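Side-chain contacts in bifunctional endomannanase/endoglucanase (Caldanaerobius polysaccharolyticus, PDB 3W0K), which probably hydrolyses beta-linked mannan and glucan chains, as a bifunctional barrel enzyme of glycoside hydrolase family 5: residues A[232-235]-A[236-240]; A[276-279]-A[280-283]. All coordinates share one frame; numbering follows the deposited sequence.

Contact 1: A[232-235]-A[236-240]; sequences WNKD and TLREY
T236 works both ends of its side chain at once: the methyl lies on the indole of W232 while the hydroxyl helps close the start of the helix. CG2 sits over one face of the six-membered ring, 3.7 Å from the W232 centroid to T236 CG2 and 18° off the normal, a CH-pi contact. With OG1 anti to the carbonyl carbon (chi1 -49°), the hydroxyl turns back to V231 O, its stronger partner, and takes a weak bond from the N233 amide, 3.3 Å between N233 N and T236 OG1. N233 answers in the other direction: its OD1 accepts from T236 N at 3.0 Å, the donor tilted 23° from the carbonyl plane, and its ND2 is held by D224. With an alanine in place of N233, the T236 amide would probably lose its capping acceptor and D224 its amide partner. At the ring's edge W232 CZ3 meets L237 CD2 at 4.0 Å. Further along the turn, one water joins D235 to R238, 2.8 Å from D235 OD1 and also 2.8 Å from R238 NE, lying in the guanidinium plane. R238 NH2 forms a salt bridge with E283 of helix 267-284. W232 ends the short strand 230-232, and right after it the reciprocal N233–T236 pair forms a capping box, with N233 as N-cap of helix 234-249.

Contact 2: A[276-279]-A[280-283]; sequences DVLS and LYKE
Y281 lies back along its own helix, its ring spread over the carbonyl of V277 one turn earlier. Y281 CB rests on the backbone, 3.6 Å from L278 O. At Y281 CG the ring meets V277 O at 3.2 Å, and from there that oxygen stays over one face, nearer CG and CD1 than the far end. CG anti to the carbonyl carbon (chi1 -63°), together with a small second torsion (chi2 -18°), lays the ring over this carbonyl. The same V277 O accepts the helical bond from Y281 N at 2.9 Å, so one oxygen serves the amide and lies against the aromatic face. Moving out, Y281 CD2 touches L278 CD2 at 4.0 Å, the leucine crossing the ring at a slant. Y281 CZ comes to V277 CB at 4.1 Å, bringing the valine beside the phenol end. Finally OH bonds to the hydroxyl of Y241 in helix 234-249, which fixes the tip.

On another side of the helix L280 CG packs on D276 O at 3.4 Å, beside the bond that L280 N makes to that oxygen. Further along, a water bridges the turn: it donates to E283 OE1 at 2.8 Å and, weakly, to S279 O; the same OE1 forms a salt bridge with R238 of helix 234-249. D276 is buried, but its carboxylate is satisfied by R272 on OD1 and the Y222 hydroxyl on OD2.

Helix 267-284 packs on the barrel wall with helices 234-249 and 319-327 as neighbours: V277 and L280 pack on L237 of helix 234-249, L278 on L324 and L325 of helix 319-327, and both L278 and Y281 meet strand 254-259 of the barrel through F259 and I256.

How the contacts relate
Following the chain, contact 1 comes first, closing the opening turn of helix 234-249 just after the hairpin 225-227/230-232. The chain then runs through barrel strand 254-259 and enters helix 267-284, where contact 2 closes a turn near the C-terminal end, before strand 287-290. Each is local to its own helix, so the two stand in series and neither nest nor cross. In space the centres of contact 1 and contact 2 lie about 11 Å apart, because the helices pack side by side on the outside of the TIM barrel. A salt bridge from R238 NH2 to E283 OE1 (2.8 Å), a probable hydrogen bond from K234 NZ to S279 OG and packing of L237 on L280 tie them together.

Contact 1: A[232-235]-A[236-240]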
# COMPACT_ATOMS: atom_id res chain seq x y z
N TRP A 232 3.37 23.77 -0.06
CA TRP A 232 3.47 22.56 0.75
C TRP A 232 4.55 22.58 1.82
O TRP A 232 5.73 22.80 1.54
CB TRP A 232 3.65 21.33 -0.14
CG TRP A 232 2.39 20.91 -0.83
CD1 TRP A 232 1.88 21.40 -1.99
CD2 TRP A 232 1.46 19.91 -0.37
NE1 TRP A 232 0.69 20.78 -2.29
CE2 TRP A 232 0.41 19.86 -1.32
CE3 TRP A 232 1.41 19.06 0.74
CZ2 TRP A 232 -0.68 18.99 -1.18
CZ3 TRP A 232 0.33 18.19 0.87
CH2 TRP A 232 -0.70 18.17 -0.08
N ASN A 233 4.12 22.35 3.05
CA ASN A 233 4.99 22.30 4.22
C ASN A 233 4.31 21.40 5.25
O ASN A 233 3.28 20.79 4.95
CB ASN A 233 5.26 23.70 4.79
CG ASN A 233 3.99 24.51 4.99
OD1 ASN A 233 3.00 24.02 5.53
ND2 ASN A 233 4.03 25.78 4.58
N LYS A 234 4.85 21.33 6.47
CA LYS A 234 4.25 20.47 7.49
C LYS A 234 2.80 20.85 7.82
O LYS A 234 1.97 19.97 8.05
CB LYS A 234 5.10 20.46 8.76
CG LYS A 234 4.75 19.33 9.72
CD LYS A 234 5.71 19.27 10.88
CE LYS A 234 5.34 18.14 11.83
NZ LYS A 234 6.31 18.03 12.96
N ASP A 235 2.50 22.15 7.81
CA ASP A 235 1.14 22.61 8.09
C ASP A 235 0.18 22.14 7.00
O ASP A 235 -0.96 21.78 7.29
CB ASP A 235 1.09 24.14 8.20
CG ASP A 235 1.64 24.66 9.51
OD1 ASP A 235 1.74 23.89 10.49
OD2 ASP A 235 1.96 25.87 9.58
N THR A 236 0.65 22.14 5.76
CA THR A 236 -0.15 21.70 4.63
C THR A 236 -0.41 20.20 4.74
O THR A 236 -1.49 19.72 4.40
CB THR A 236 0.54 21.99 3.29
OG1 THR A 236 1.00 23.35 3.28
CG2 THR A 236 -0.42 21.80 2.13
N LEU A 237 0.59 19.46 5.23
CA LEU A 237 0.44 18.02 5.41
C LEU A 237 -0.60 17.74 6.49
O LEU A 237 -1.36 16.78 6.38
CB LEU A 237 1.78 17.38 5.77
CG LEU A 237 2.75 17.19 4.60
CD1 LEU A 237 4.15 16.88 5.12
CD2 LEU A 237 2.25 16.07 3.69
N ARG A 238 -0.66 18.59 7.51
CA ARG A 238 -1.65 18.43 8.57
C ARG A 238 -3.04 18.64 7.99
O ARG A 238 -3.98 17.93 8.35
CB ARG A 238 -1.40 19.43 9.71
CG ARG A 238 -0.15 19.15 10.53
CD ARG A 238 -0.01 20.16 11.67
NE ARG A 238 1.18 19.93 12.48
CZ ARG A 238 1.26 19.05 13.47
NH1 ARG A 238 0.21 18.30 13.80
NH2 ARG A 238 2.38 18.93 14.16
N GLU A 239 -3.18 19.63 7.10
CA GLU A 239 -4.46 19.91 6.46
C GLU A 239 -4.87 18.70 5.62
O GLU A 239 -6.03 18.28 5.66
CB GLU A 239 -4.35 21.14 5.56
CG GLU A 239 -4.18 22.45 6.31
CD GLU A 239 -4.13 23.65 5.37
OE1 GLU A 239 -4.98 23.73 4.45
OE2 GLU A 239 -3.25 24.52 5.57
N TYR A 240 -3.90 18.14 4.91
CA TYR A 240 -4.12 16.97 4.06
C TYR A 240 -4.57 15.75 4.87
O TYR A 240 -5.41 14.98 4.42
CB TYR A 240 -2.82 16.66 3.30
CG TYR A 240 -2.81 15.32 2.60
CD1 TYR A 240 -3.59 15.08 1.47
CD2 TYR A 240 -2.02 14.28 3.08
CE1 TYR A 240 -3.58 13.84 0.84
CE2 TYR A 240 -2.00 13.04 2.46
CZ TYR A 240 -2.79 12.82 1.34
OH TYR A 240 -2.76 11.59 0.74
O HOH W 1 3.13 21.71 11.43

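Contact 2: A[276-279]-A[280-283]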
# COMPACT_ATOMS: atom_id res chain seq x y z
N ASP A 276 9.24 15.54 7.99
CA ASP A 276 7.91 16.07 8.25
C ASP A 276 6.83 14.99 8.32
O ASP A 276 6.09 14.93 9.30
CB ASP A 276 7.52 17.10 7.19
CG ASP A 276 8.05 18.49 7.50
OD1 ASP A 276 8.66 18.69 8.57
OD2 ASP A 276 7.84 19.39 6.67
N VAL A 277 6.74 14.14 7.30
CA VAL A 277 5.72 13.09 7.31
C VAL A 277 5.90 12.09 8.44
O VAL A 277 4.94 11.75 9.13
CB VAL A 277 5.58 12.35 5.95
CG1 VAL A 277 5.10 13.31 4.88
CG2 VAL A 277 6.88 11.68 5.55
N LEU A 278 7.14 11.66 8.67
CA LEU A 278 7.40 10.70 9.74
C LEU A 278 7.14 11.28 11.13
O LEU A 278 6.59 10.59 11.99
CB LEU A 278 8.83 10.14 9.63
CG LEU A 278 9.04 9.16 8.47
CD1 LEU A 278 10.51 8.87 8.28
CD2 LEU A 278 8.26 7.87 8.72
N SER A 279 7.49 12.55 11.34
CA SER A 279 7.24 13.18 12.64
C SER A 279 5.73 13.28 12.86
O SER A 279 5.26 13.17 13.99
CB SER A 279 7.92 14.56 12.74
OG SER A 279 7.40 15.48 11.81
N LEU A 280 4.98 13.48 11.78
CA LEU A 280 3.53 13.55 11.87
C LEU A 280 2.98 12.17 12.22
O LEU A 280 2.08 12.05 13.05
CB LEU A 280 2.91 14.03 10.56
CG LEU A 280 2.94 15.54 10.32
CD1 LEU A 280 2.33 15.85 8.97
CD2 LEU A 280 2.15 16.24 11.43
N TYR A 281 3.52 11.13 11.60
CA TYR A 281 3.06 9.77 11.88
C TYR A 281 3.32 9.40 13.34
O TYR A 281 2.50 8.74 13.97
CB TYR A 281 3.74 8.75 10.94
CG TYR A 281 3.43 8.95 9.47
CD1 TYR A 281 2.34 9.71 9.05
CD2 TYR A 281 4.26 8.38 8.50
CE1 TYR A 281 2.08 9.91 7.69
CE2 TYR A 281 4.01 8.57 7.15
CZ TYR A 281 2.92 9.33 6.75
OH TYR A 281 2.70 9.52 5.41
N LYS A 282 4.45 9.85 13.88
CA LYS A 282 4.80 9.57 15.27
C LYS A 282 3.81 10.29 16.19
O LYS A 282 3.31 9.70 17.15
CB LYS A 282 6.22 10.04 15.58
CG LYS A 282 6.70 9.63 16.97
CD LYS A 282 8.12 10.07 17.23
CE LYS A 282 8.61 9.54 18.56
NZ LYS A 282 10.02 9.96 18.83
N GLU A 283 3.52 11.55 15.88
CA GLU A 283 2.59 12.35 16.66
C GLU A 283 1.19 11.75 16.64
O GLU A 283 0.51 11.69 17.67
CB GLU A 283 2.55 13.78 16.12
CG GLU A 283 1.58 14.70 16.87
CD GLU A 283 1.49 16.09 16.26
OE1 GLU A 283 2.51 16.60 15.76
OE2 GLU A 283 0.38 16.67 16.28
O HOH W 2 5.02 16.16 14.63